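Local coordinates for sporozoite surface protein 2 (Plasmodium vivax, PDB 4HQO) that serves as a surface adhesion receptor for gliding motility of malaria sporozoites, with a metal-binding VWA domain and a thrombospondin repeat joined by an extensible beta-ribbon, at residues A[8-13]-A[240-245]; A[14-19]-A[204-209]; A[31-36]-A[97-102]; A[45-50]-A[194-199]; A[157-162]-A[172-177]. The protein carries 4 engineered substitutions. All blocks are in the same frame, centred on the assembly; numbering follows the deposited sequence.

How the contacts relate
The contacts run along an elongated molecule. Contacts 1 and 2 share strand 7-15 of the two-stranded ribbon; their centres lie about 20 Å apart, and they touch where S11 and E13 meet residues of 207-209. Contact 2 holds the end of the ribbon next to the VWA domain, which contains contacts 3, 4 and 5. Contact 3 borders the magnesium site, the side chain of I31 being about 5 Å from the ion; its centre is about 54 Å from that of contact 1. Helix 33-49 links contacts 3 and 4. Contacts 4 and 5, about 15 Å apart between centres, meet through A195, L198 and I199 against residues 158-160; contact 5 also touches contact 3, through I162.

Contact 1: residues A[8-13]-A[240-245]; sequences VKYSEE and SLHEKC
H242, in the loop between strands 232-237 and 248-255 of the thrombospondin type 1 domain, meets Y10 on the two-stranded ribbon formed by strands 7-15 and 207-215. Its NE2 gives Y10 OH a weak hydrogen bond of 3.3 Å, strongly bent at 124°. The two side chains cross at about a right angle, and their ring planes, inclined by 34°, form an oblique aromatic pair with centroids 5.7 Å apart. H242 O accepts the backbone N of C245 at 3.1 Å, closing a beta turn over 242-245. The side chain of H242 rests in addition on A214 of the partner strand.

K244 comes next. Its aliphatic stem lies over one face of Y10, with CG displaced to the rim of the ring and 4.1 Å from the centroid, a CH-pi contact made by the methylene and not by the ammonium end. A chi1 of 58° sets the Y10 ring between its own backbone N and carbonyl carbon, where one face can receive K244. The CB of K244 also meets V8, CG1 of which lies 3.9 Å from it across roughly perpendicular side chains.

C245 ends the segment. Its sulfur, in a disulfide with C216 that ties the loop to the ribbon's continuation, is 3.7 Å from V8 CG1.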
# COMPACT_ATOMS: atom_id res chain seq x y z
N VAL A 8 -24.20 -11.91 -10.83
CA VAL A 8 -24.81 -11.70 -9.52
C VAL A 8 -24.36 -10.36 -8.92
O VAL A 8 -23.21 -9.95 -9.08
CB VAL A 8 -24.52 -12.87 -8.54
CG1 VAL A 8 -23.04 -12.94 -8.19
CG2 VAL A 8 -25.36 -12.75 -7.28
N LYS A 9 -25.29 -9.68 -8.26
CA LYS A 9 -25.02 -8.38 -7.66
C LYS A 9 -25.12 -8.45 -6.14
O LYS A 9 -26.02 -9.10 -5.60
CB LYS A 9 -26.00 -7.33 -8.19
CG LYS A 9 -25.94 -7.11 -9.70
CD LYS A 9 -27.06 -6.21 -10.17
CE LYS A 9 -27.08 -6.08 -11.69
NZ LYS A 9 -28.32 -5.40 -12.18
N TYR A 10 -24.20 -7.78 -5.46
CA TYR A 10 -24.21 -7.76 -4.00
C TYR A 10 -23.58 -6.48 -3.44
O TYR A 10 -22.81 -5.80 -4.11
CB TYR A 10 -23.49 -9.00 -3.44
CG TYR A 10 -22.05 -9.15 -3.90
CD1 TYR A 10 -21.76 -9.70 -5.14
CD2 TYR A 10 -21.00 -8.74 -3.09
CE1 TYR A 10 -20.44 -9.84 -5.57
CE2 TYR A 10 -19.68 -8.88 -3.51
CZ TYR A 10 -19.41 -9.43 -4.75
OH TYR A 10 -18.11 -9.57 -5.17
N SER A 11 -23.93 -6.17 -2.19
CA SER A 11 -23.40 -5.00 -1.52
C SER A 11 -22.16 -5.33 -0.69
O SER A 11 -22.05 -6.41 -0.11
CB SER A 11 -24.48 -4.39 -0.62
OG SER A 11 -23.96 -3.31 0.14
N GLU A 12 -21.21 -4.40 -0.64
CA GLU A 12 -20.06 -4.53 0.24
C GLU A 12 -19.45 -3.17 0.58
O GLU A 12 -19.53 -2.22 -0.20
CB GLU A 12 -19.00 -5.47 -0.35
CG GLU A 12 -17.99 -4.81 -1.27
CD GLU A 12 -16.93 -5.78 -1.75
OE1 GLU A 12 -17.06 -7.00 -1.48
OE2 GLU A 12 -15.96 -5.34 -2.40
N GLU A 13 -18.86 -3.10 1.76
CA GLU A 13 -18.24 -1.87 2.23
C GLU A 13 -16.78 -1.84 1.81
O GLU A 13 -16.05 -2.82 1.99
CB GLU A 13 -18.38 -1.77 3.75
CG GLU A 13 -17.87 -0.48 4.36
CD GLU A 13 -18.12 -0.42 5.85
OE1 GLU A 13 -19.25 -0.76 6.28
OE2 GLU A 13 -17.19 -0.05 6.60
N SER A 240 -19.49 -23.19 -9.24
CA SER A 240 -19.52 -21.92 -8.52
C SER A 240 -18.28 -21.08 -8.81
O SER A 240 -17.24 -21.26 -8.18
CB SER A 240 -19.64 -22.15 -7.01
OG SER A 240 -19.87 -20.93 -6.33
N LEU A 241 -18.40 -20.15 -9.76
CA LEU A 241 -17.29 -19.28 -10.10
C LEU A 241 -17.19 -18.11 -9.12
O LEU A 241 -16.26 -17.31 -9.17
CB LEU A 241 -17.43 -18.77 -11.54
CG LEU A 241 -17.53 -19.86 -12.61
CD1 LEU A 241 -17.61 -19.26 -14.01
CD2 LEU A 241 -16.36 -20.83 -12.51
N HIS A 242 -18.18 -18.03 -8.23
CA HIS A 242 -18.18 -17.02 -7.18
C HIS A 242 -19.06 -17.47 -6.00
O HIS A 242 -20.02 -18.21 -6.17
CB HIS A 242 -18.67 -15.68 -7.72
CG HIS A 242 -18.15 -14.50 -6.96
ND1 HIS A 242 -16.97 -13.86 -7.28
CD2 HIS A 242 -18.64 -13.85 -5.88
CE1 HIS A 242 -16.77 -12.87 -6.44
NE2 HIS A 242 -17.77 -12.83 -5.58
N GLU A 243 -18.71 -16.99 -4.81
CA GLU A 243 -19.39 -17.36 -3.57
C GLU A 243 -20.88 -17.02 -3.58
O GLU A 243 -21.71 -17.78 -3.08
CB GLU A 243 -18.71 -16.66 -2.39
CG GLU A 243 -19.48 -16.71 -1.09
CD GLU A 243 -19.00 -15.67 -0.10
OE1 GLU A 243 -18.19 -14.81 -0.50
OE2 GLU A 243 -19.43 -15.72 1.07
N LYS A 244 -21.22 -15.86 -4.15
CA LYS A 244 -22.60 -15.39 -4.17
C LYS A 244 -23.43 -16.08 -5.25
O LYS A 244 -24.66 -16.05 -5.22
CB LYS A 244 -22.63 -13.87 -4.39
CG LYS A 244 -22.02 -13.07 -3.25
CD LYS A 244 -22.89 -13.15 -2.01
CE LYS A 244 -22.35 -12.28 -0.89
NZ LYS A 244 -23.24 -12.31 0.30
N CYS A 245 -22.75 -16.71 -6.21
CA CYS A 245 -23.43 -17.31 -7.36
C CYS A 245 -24.28 -18.53 -7.03
O CYS A 245 -23.86 -19.42 -6.30
CB CYS A 245 -22.41 -17.66 -8.45
SG CYS A 245 -21.86 -16.25 -9.42

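Contact 2: residues A[14-19]-A[204-209]; sequences VCNEQV and AKVCTE. Engineered in segment 14-19: Q18 (natural residue Ser).
The carbonyl O of V14 is gripped twice: by the backbone N of T208 at 3.0 Å and by a water that donates to it. That water also lies 2.6 Å from T208 OG1, linking side chain and backbone across the two strands. The threonine hydroxyl is placed for this by a chi1 of 62°, which sets OG1 between its backbone N and carbonyl carbon. In return V14 N donates to T208 O at 2.9 Å, almost straight at both ends, which makes V14 and T208 an antiparallel hydrogen-bonded pair.

One step along, the strands are joined covalently: C15 SG and C207 SG form a disulfide with a torsion of 108° about the S-S bond. Beyond it N16 takes over the cross-strand bonding with its side chain. Its amide oxygen OD1 accepts V206 N at 2.6 Å, a short and fairly straight bond whose donor is tilted from the carbonyl plane. On the other branch, ND2 donates to A204 O at 3.1 Å, so both ends of the amide are engaged and its rotation is fixed. The long arm of K205 runs past this point, its CE 3.8 Å from E17 CB; K205 NZ and E17 OE1 stay 5.5 Å apart, opposite charges not in contact.

Regular pairing thus gives way to side-chain bonding where the chains leave the ribbon for the VWA domain. The whole is an antiparallel two-stranded beta-ribbon with a disulfide near its base, probably the extensible element of this receptor.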
# COMPACT_ATOMS: atom_id res chain seq x y z
N VAL A 14 -16.35 -0.73 1.22
CA VAL A 14 -15.00 -0.61 0.71
C VAL A 14 -14.28 0.56 1.37
O VAL A 14 -14.71 1.71 1.26
CB VAL A 14 -14.99 -0.41 -0.82
CG1 VAL A 14 -13.58 -0.12 -1.32
CG2 VAL A 14 -15.56 -1.64 -1.51
N CYS A 15 -13.19 0.25 2.08
CA CYS A 15 -12.38 1.28 2.71
C CYS A 15 -10.98 1.23 2.14
O CYS A 15 -10.60 0.30 1.42
CB CYS A 15 -12.32 1.08 4.23
SG CYS A 15 -13.92 1.04 5.09
N ASN A 16 -10.20 2.26 2.46
CA ASN A 16 -8.82 2.33 2.04
C ASN A 16 -7.91 2.15 3.26
O ASN A 16 -6.98 2.91 3.47
CB ASN A 16 -8.55 3.68 1.39
CG ASN A 16 -8.83 4.84 2.33
OD1 ASN A 16 -9.48 4.68 3.37
ND2 ASN A 16 -8.33 6.02 1.97
N GLU A 17 -8.21 1.13 4.06
CA GLU A 17 -7.50 0.94 5.32
C GLU A 17 -6.09 0.38 5.13
O GLU A 17 -5.22 0.57 5.98
CB GLU A 17 -8.32 0.07 6.29
CG GLU A 17 -8.30 -1.42 5.97
CD GLU A 17 -9.24 -1.80 4.84
OE1 GLU A 17 -9.92 -0.92 4.28
OE2 GLU A 17 -9.29 -3.01 4.49
N GLN A 18 -5.86 -0.31 4.02
CA GLN A 18 -4.55 -0.85 3.72
C GLN A 18 -3.62 0.24 3.20
O GLN A 18 -3.95 0.93 2.24
CB GLN A 18 -4.65 -2.00 2.71
CG GLN A 18 -5.53 -3.14 3.17
CD GLN A 18 -5.43 -4.36 2.28
OE1 GLN A 18 -4.72 -4.35 1.27
NE2 GLN A 18 -6.14 -5.42 2.64
N VAL A 19 -2.47 0.39 3.86
CA VAL A 19 -1.44 1.34 3.44
C VAL A 19 -0.09 0.63 3.50
O VAL A 19 0.28 0.08 4.54
CB VAL A 19 -1.37 2.58 4.36
CG1 VAL A 19 -0.26 3.54 3.89
CG2 VAL A 19 -2.71 3.30 4.41
N ALA A 204 -5.68 9.05 5.53
CA ALA A 204 -6.98 9.17 6.18
C ALA A 204 -7.93 8.11 5.64
O ALA A 204 -7.93 7.82 4.45
CB ALA A 204 -7.55 10.57 5.98
N LYS A 205 -8.72 7.54 6.54
CA LYS A 205 -9.58 6.42 6.19
C LYS A 205 -10.85 6.92 5.55
O LYS A 205 -11.44 7.89 6.03
CB LYS A 205 -9.90 5.57 7.43
CG LYS A 205 -10.38 4.18 7.09
CD LYS A 205 -10.72 3.38 8.33
CE LYS A 205 -11.13 1.96 7.96
NZ LYS A 205 -11.59 1.17 9.14
N VAL A 206 -11.26 6.28 4.47
CA VAL A 206 -12.50 6.63 3.77
C VAL A 206 -13.30 5.36 3.48
O VAL A 206 -12.84 4.49 2.75
CB VAL A 206 -12.23 7.35 2.44
CG1 VAL A 206 -13.54 7.66 1.72
CG2 VAL A 206 -11.42 8.63 2.66
N CYS A 207 -14.48 5.25 4.08
CA CYS A 207 -15.35 4.10 3.86
C CYS A 207 -16.58 4.49 3.04
O CYS A 207 -17.25 5.47 3.36
CB CYS A 207 -15.80 3.48 5.19
SG CYS A 207 -14.46 2.72 6.13
N THR A 208 -16.85 3.74 1.99
CA THR A 208 -18.08 3.93 1.23
C THR A 208 -18.79 2.61 1.00
O THR A 208 -18.20 1.54 1.13
CB THR A 208 -17.85 4.63 -0.13
OG1 THR A 208 -17.01 3.82 -0.95
CG2 THR A 208 -17.20 6.00 0.06
N GLU A 209 -20.07 2.69 0.67
CA GLU A 209 -20.86 1.50 0.38
C GLU A 209 -21.07 1.39 -1.12
O GLU A 209 -21.66 2.28 -1.74
CB GLU A 209 -22.20 1.58 1.10
CG GLU A 209 -22.92 0.26 1.22
CD GLU A 209 -24.22 0.40 1.98
OE1 GLU A 209 -24.78 1.52 2.01
OE2 GLU A 209 -24.69 -0.61 2.56
O HOH W 1 -14.46 3.97 -0.95

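Contact 3: residues A[31-36]-A[97-102]; sequences IGYPNW and YTPYGT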
# COMPACT_ATOMS: atom_id res chain seq x y z
N ILE A 31 24.26 14.02 6.72
CA ILE A 31 23.25 14.15 7.77
C ILE A 31 23.93 14.57 9.09
O ILE A 31 23.54 15.56 9.71
CB ILE A 31 22.47 12.85 7.95
CG1 ILE A 31 21.75 12.52 6.64
CG2 ILE A 31 21.48 12.98 9.10
CD1 ILE A 31 20.86 13.65 6.14
N GLY A 32 24.96 13.84 9.48
CA GLY A 32 25.71 14.21 10.66
C GLY A 32 25.22 13.51 11.92
O GLY A 32 24.02 13.34 12.13
N TYR A 33 26.16 13.08 12.75
CA TYR A 33 25.84 12.44 14.01
C TYR A 33 24.99 13.31 14.94
O TYR A 33 23.97 12.83 15.45
CB TYR A 33 27.11 11.96 14.73
CG TYR A 33 26.82 11.31 16.06
CD1 TYR A 33 26.30 10.03 16.12
CD2 TYR A 33 27.04 11.99 17.26
CE1 TYR A 33 26.02 9.42 17.33
CE2 TYR A 33 26.77 11.39 18.48
CZ TYR A 33 26.25 10.11 18.50
OH TYR A 33 25.97 9.49 19.69
N PRO A 34 25.39 14.57 15.19
CA PRO A 34 24.57 15.34 16.13
C PRO A 34 23.12 15.47 15.65
O PRO A 34 22.22 15.38 16.48
CB PRO A 34 25.25 16.71 16.16
CG PRO A 34 26.66 16.44 15.77
CD PRO A 34 26.58 15.34 14.76
N ASN A 35 22.92 15.63 14.35
CA ASN A 35 21.56 15.73 13.81
C ASN A 35 20.82 14.40 13.91
O ASN A 35 19.62 14.37 14.19
CB ASN A 35 21.59 16.22 12.36
CG ASN A 35 20.22 16.63 11.87
OD1 ASN A 35 19.49 15.82 11.30
ND2 ASN A 35 19.87 17.90 12.09
N TRP A 36 21.53 13.30 13.68
CA TRP A 36 21.00 11.95 13.87
C TRP A 36 20.33 11.80 15.26
O TRP A 36 19.22 11.28 15.39
CB TRP A 36 22.12 10.92 13.70
CG TRP A 36 21.66 9.50 13.63
CD1 TRP A 36 21.77 8.54 14.60
CD2 TRP A 36 20.98 8.87 12.53
NE1 TRP A 36 21.21 7.36 14.17
CE2 TRP A 36 20.72 7.54 12.90
CE3 TRP A 36 20.58 9.32 11.25
CZ2 TRP A 36 20.07 6.64 12.06
CZ3 TRP A 36 19.94 8.42 10.42
CH2 TRP A 36 19.68 7.11 10.82
N TYR A 97 24.10 2.99 15.12
CA TYR A 97 24.40 3.52 13.79
C TYR A 97 24.86 4.97 13.85
O TYR A 97 24.17 5.82 14.41
CB TYR A 97 23.21 3.38 12.84
CG TYR A 97 23.55 3.88 11.46
CD1 TYR A 97 24.35 3.13 10.61
CD2 TYR A 97 23.11 5.13 11.02
CE1 TYR A 97 24.69 3.60 9.35
CE2 TYR A 97 23.47 5.61 9.77
CZ TYR A 97 24.25 4.84 8.94
OH TYR A 97 24.58 5.32 7.69
N THR A 98 26.04 5.25 13.28
CA THR A 98 26.50 6.63 13.10
C THR A 98 26.56 6.93 11.62
O THR A 98 27.13 6.15 10.84
CB THR A 98 27.88 6.94 13.78
OG1 THR A 98 28.90 6.13 13.20
CG2 THR A 98 27.84 6.66 15.26
N PRO A 99 25.94 8.05 11.20
CA PRO A 99 25.86 8.38 9.77
C PRO A 99 27.25 8.51 9.16
O PRO A 99 28.15 9.06 9.79
CB PRO A 99 25.14 9.73 9.77
CG PRO A 99 24.30 9.71 11.01
CD PRO A 99 25.14 8.97 12.03
N TYR A 100 27.42 7.97 7.96
CA TYR A 100 28.68 8.10 7.24
C TYR A 100 28.41 7.87 5.76
O TYR A 100 27.39 7.29 5.38
CB TYR A 100 29.69 7.05 7.74
CG TYR A 100 29.38 5.65 7.22
CD1 TYR A 100 28.46 4.83 7.88
CD2 TYR A 100 30.00 5.16 6.06
CE1 TYR A 100 28.16 3.54 7.40
CE2 TYR A 100 29.71 3.89 5.57
CZ TYR A 100 28.79 3.09 6.25
OH TYR A 100 28.50 1.82 5.77
N GLY A 101 29.33 8.33 4.92
CA GLY A 101 29.33 7.94 3.53
C GLY A 101 28.50 8.81 2.62
O GLY A 101 28.02 9.88 2.99
N THR A 102 28.34 8.33 1.39
CA THR A 102 27.60 9.06 0.38
C THR A 102 26.10 8.74 0.50
O THR A 102 25.66 8.23 1.54
CB THR A 102 28.17 8.76 -1.02
OG1 THR A 102 28.25 7.34 -1.20
CG2 THR A 102 29.61 9.35 -1.15
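The indole of W36 receives two groups of segment 97-102 on a single face: the ring of P99 over its five-membered part, and an edge of Y97 over its six-membered part. A chi1 of -170°, with CG opposite the backbone N, turns this face of W36 to both. Both segments belong to the VWA domain, beside its metal-ion-dependent adhesion site, where S28, S30 and T103 bind magnesium. Y97 stands edge-to-face on the indole, with planes at 63° and centroids 5.3 Å apart; its CD2 does the touching, 3.6 Å from W36 CZ2. P99 CD makes a CH-pi contact 4.2 Å from the centroid of the W36 five-membered ring. P99 CG lies 3.3 Å above the indole plane, toward the rim, and also meets W36 CB at 3.7 Å.

At the outer end Y33 has P99 CD at the edge of its ring, near the plane, while the methyl CG2 of T98 approaches obliquely, 3.8 Å from Y33 CD1. The polar ends of the two large rings are held by other parts of the domain: W36 NE1 donates to L93 O, and Y97 OH bonds to G27 O near the metal-binding serines.

Helix 33-49 starts right here, with G32 as its N-cap residue. The carbonyl of G32 accepts W36 N at 2.9 Å in the first turn, and that same oxygen, G32 O, lies 3.8 Å from P99 CG.

Contact 4: residues A[45-50]-A[194-199]; sequences NGLINS and EAVALI
V196 CG2 sits among three residues of segment 45-50. Closest is the S50 hydroxyl, with OG 3.3 Å from V196 CG2, while S50 CB lies 3.6 Å from the same methyl. G46 has no side chain, and it is its carbonyl O that meets V196 CG2, at 3.9 Å. Alongside, L47 extends its CD1 branch between V196 and I199, reaching I199 CG1 at 4.2 Å.

The serine is fixed by its own segment. With S50 chi1 at 75°, its OG folds back toward the backbone of L47 and donates to L47 O in a very short bond, in the carbonyl plane and on a lone pair; S50 N uses the same oxygen. OG is thus bonded to L47 O even as it and CB both lie against V196 CG2.

The two helices lie next to each other on one face of the central mixed sheet of the VWA domain's alpha/beta fold; the axes of 45-49 and 194-199 approach to 9.4 Å and cross at -36°.

Further out, I199 rests on A158, L128 and I130 of the sheet, and A195 on I160. Behind segment 45-50, I48 and N49 pack against L87 of helix 83-96, and N49 O accepts a hydrogen bond from K83 NZ.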
# COMPACT_ATOMS: atom_id res chain seq x y z
N ASN A 45 10.80 8.42 15.79
CA ASN A 45 10.01 7.97 16.92
C ASN A 45 8.60 8.53 16.89
O ASN A 45 7.64 7.77 17.02
CB ASN A 45 10.70 8.33 18.24
CG ASN A 45 11.73 7.30 18.65
OD1 ASN A 45 11.61 6.12 18.31
ND2 ASN A 45 12.75 7.74 19.38
N GLY A 46 8.48 9.84 16.73
CA GLY A 46 7.19 10.51 16.72
C GLY A 46 6.37 10.11 15.51
O GLY A 46 5.16 9.93 15.59
N LEU A 47 7.04 9.96 14.37
CA LEU A 47 6.36 9.53 13.16
C LEU A 47 5.76 8.14 13.34
O LEU A 47 4.56 7.94 13.17
CB LEU A 47 7.35 9.52 11.99
CG LEU A 47 6.85 9.26 10.58
CD1 LEU A 47 5.72 10.22 10.24
CD2 LEU A 47 8.01 9.45 9.62
N ILE A 48 6.61 7.19 13.70
CA ILE A 48 6.20 5.80 13.82
C ILE A 48 5.20 5.59 14.95
O ILE A 48 4.27 4.80 14.83
CB ILE A 48 7.41 4.86 13.95
CG1 ILE A 48 8.09 4.73 12.59
CG2 ILE A 48 7.00 3.50 14.50
CD1 ILE A 48 9.51 4.16 12.63
N ASN A 49 5.38 6.33 16.04
CA ASN A 49 4.44 6.30 17.14
C ASN A 49 3.05 6.78 16.75
O ASN A 49 2.08 6.48 17.42
CB ASN A 49 4.96 7.14 18.32
CG ASN A 49 4.49 6.62 19.64
OD1 ASN A 49 4.63 5.43 19.94
ND2 ASN A 49 3.91 7.49 20.45
N SER A 50 2.96 7.53 15.65
CA SER A 50 1.68 8.07 15.21
C SER A 50 0.98 7.12 14.26
O SER A 50 -0.17 7.34 13.91
CB SER A 50 1.88 9.41 14.50
OG SER A 50 2.40 9.20 13.18
N GLU A 194 4.68 18.28 12.70
CA GLU A 194 4.37 18.77 11.36
C GLU A 194 4.42 17.66 10.32
O GLU A 194 3.63 17.63 9.39
CB GLU A 194 5.30 19.92 10.97
CG GLU A 194 5.04 21.23 11.73
CD GLU A 194 5.64 21.24 13.13
OE1 GLU A 194 6.47 20.35 13.45
OE2 GLU A 194 5.29 22.14 13.92
N ALA A 195 5.36 16.74 10.50
CA ALA A 195 5.50 15.61 9.59
C ALA A 195 4.29 14.70 9.69
O ALA A 195 3.79 14.20 8.69
CB ALA A 195 6.78 14.84 9.90
N VAL A 196 3.80 14.49 10.91
CA VAL A 196 2.62 13.65 11.13
C VAL A 196 1.39 14.27 10.49
O VAL A 196 0.60 13.58 9.84
CB VAL A 196 2.39 13.39 12.64
CG1 VAL A 196 0.95 12.97 12.92
CG2 VAL A 196 3.37 12.34 13.13
N ALA A 197 1.23 15.58 10.66
CA ALA A 197 0.12 16.30 10.06
C ALA A 197 0.24 16.31 8.53
O ALA A 197 -0.77 16.36 7.83
CB ALA A 197 0.05 17.72 10.61
N LEU A 198 1.46 16.26 8.01
CA LEU A 198 1.68 16.21 6.56
C LEU A 198 1.19 14.88 5.99
O LEU A 198 0.53 14.84 4.95
CB LEU A 198 3.16 16.37 6.23
CG LEU A 198 3.47 16.52 4.73
CD1 LEU A 198 3.15 17.92 4.29
CD2 LEU A 198 4.93 16.18 4.43
N ILE A 199 1.54 13.80 6.68
CA ILE A 199 1.21 12.43 6.30
C ILE A 199 -0.29 12.13 6.40
O ILE A 199 -0.83 11.33 5.64
CB ILE A 199 2.01 11.44 7.19
CG1 ILE A 199 3.50 11.59 6.91
CG2 ILE A 199 1.58 9.99 7.00
CD1 ILE A 199 3.80 11.79 5.45

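Contact 5: residues A[157-162]-A[172-177]; sequences LAVIGI and RLIAGC
Strand 157-161 runs past the last turn of helix 168-175, the backbones coming nearest at V159 and A175, with 5.9 Å between their CA atoms. The helix ends in a Schellman motif: C177 N bonds to R172 O and G176 N to L173 O, with G176 at a phi of 88°. A water bridges the two segments in this buried contact, donating to L157 O at 2.8 Å and also to A175 O.

Among the side chains, V159 is central. Its CG2 branch lies 3.5 Å from A175 CB and, on another side, 4.0 Å from I174 CG2. L157 reaches the helix with CD2, which packs 3.3 Å from I174 O; the hydrogen bond to that oxygen comes from K151 NZ of helix 140-152. The backbone N and CG of L157 lie anti to each other (chi1 172°), which carries the methyl out to the helix.

Alternate residues A158 and I160 pack on helix 192-203 instead, so the strand is covered by helices on its two faces. Helix 168-175 connects strand 156-161 to the parallel strand 187-188, and the contact belongs to this beta-alpha-beta unit of the VWA domain's Rossmann-like fold.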
# COMPACT_ATOMS: atom_id res chain seq x y z
N LEU A 157 4.24 10.43 -2.57
CA LEU A 157 5.57 10.72 -2.02
C LEU A 157 5.55 11.93 -1.11
O LEU A 157 5.17 13.03 -1.52
CB LEU A 157 6.61 10.94 -3.13
CG LEU A 157 7.98 11.44 -2.65
CD1 LEU A 157 8.72 10.36 -1.87
CD2 LEU A 157 8.86 11.95 -3.80
N ALA A 158 5.97 11.73 0.13
CA ALA A 158 6.11 12.84 1.05
C ALA A 158 7.58 12.95 1.41
O ALA A 158 8.25 11.93 1.63
CB ALA A 158 5.26 12.62 2.31
N VAL A 159 8.09 14.17 1.44
CA VAL A 159 9.49 14.38 1.78
C VAL A 159 9.61 15.07 3.14
O VAL A 159 8.93 16.07 3.39
CB VAL A 159 10.24 15.20 0.70
CG1 VAL A 159 11.74 15.30 1.04
CG2 VAL A 159 10.06 14.56 -0.68
N ILE A 160 10.46 14.53 4.01
CA ILE A 160 10.75 15.15 5.30
C ILE A 160 12.21 15.59 5.33
O ILE A 160 13.11 14.77 5.15
CB ILE A 160 10.50 14.18 6.47
CG1 ILE A 160 9.10 13.60 6.40
CG2 ILE A 160 10.71 14.90 7.82
CD1 ILE A 160 8.02 14.63 6.46
N GLY A 161 12.44 16.87 5.54
CA GLY A 161 13.80 17.37 5.57
C GLY A 161 14.49 17.07 6.88
O GLY A 161 13.98 17.40 7.94
N ILE A 162 15.64 16.41 6.81
CA ILE A 162 16.49 16.19 7.99
C ILE A 162 17.92 16.55 7.64
O ILE A 162 18.26 16.70 6.47
CB ILE A 162 16.47 14.72 8.46
CG1 ILE A 162 16.87 13.78 7.31
CG2 ILE A 162 15.12 14.34 9.06
CD1 ILE A 162 17.29 12.38 7.78
N ARG A 172 12.14 20.14 -2.38
CA ARG A 172 10.87 20.63 -2.90
C ARG A 172 10.67 20.13 -4.33
O ARG A 172 9.56 19.80 -4.73
CB ARG A 172 10.82 22.16 -2.89
CG ARG A 172 10.65 22.79 -1.50
CD ARG A 172 10.56 24.31 -1.58
NE ARG A 172 9.18 24.77 -1.46
CZ ARG A 172 8.44 25.21 -2.48
NH1 ARG A 172 8.95 25.26 -3.71
NH2 ARG A 172 7.20 25.61 -2.27
N LEU A 173 11.76 20.07 -5.08
CA LEU A 173 11.69 19.63 -6.46
C LEU A 173 11.27 18.16 -6.52
O LEU A 173 10.33 17.81 -7.21
CB LEU A 173 13.03 19.85 -7.18
CG LEU A 173 13.04 19.56 -8.68
CD1 LEU A 173 12.02 20.43 -9.40
CD2 LEU A 173 14.44 19.80 -9.23
N ILE A 174 11.94 17.31 -5.77
CA ILE A 174 11.60 15.89 -5.80
C ILE A 174 10.21 15.63 -5.20
O ILE A 174 9.54 14.67 -5.57
CB ILE A 174 12.69 15.01 -5.14
CG1 ILE A 174 12.53 13.55 -5.57
CG2 ILE A 174 12.69 15.13 -3.60
CD1 ILE A 174 13.71 12.66 -5.21
N ALA A 175 9.77 16.50 -4.30
CA ALA A 175 8.44 16.36 -3.69
C ALA A 175 7.33 16.82 -4.64
O ALA A 175 6.17 16.47 -4.47
CB ALA A 175 8.37 17.13 -2.39
N GLY A 176 7.70 17.61 -5.64
CA GLY A 176 6.73 18.10 -6.59
C GLY A 176 6.07 19.39 -6.15
O GLY A 176 4.96 19.69 -6.58
N CYS A 177 6.73 20.15 -5.29
CA CYS A 177 6.21 21.45 -4.89
C CYS A 177 6.31 22.40 -6.08
O CYS A 177 7.25 22.32 -6.85
CB CYS A 177 7.01 22.01 -3.70
SG CYS A 177 6.98 20.98 -2.19
O HOH W 2 5.26 14.12 -4.09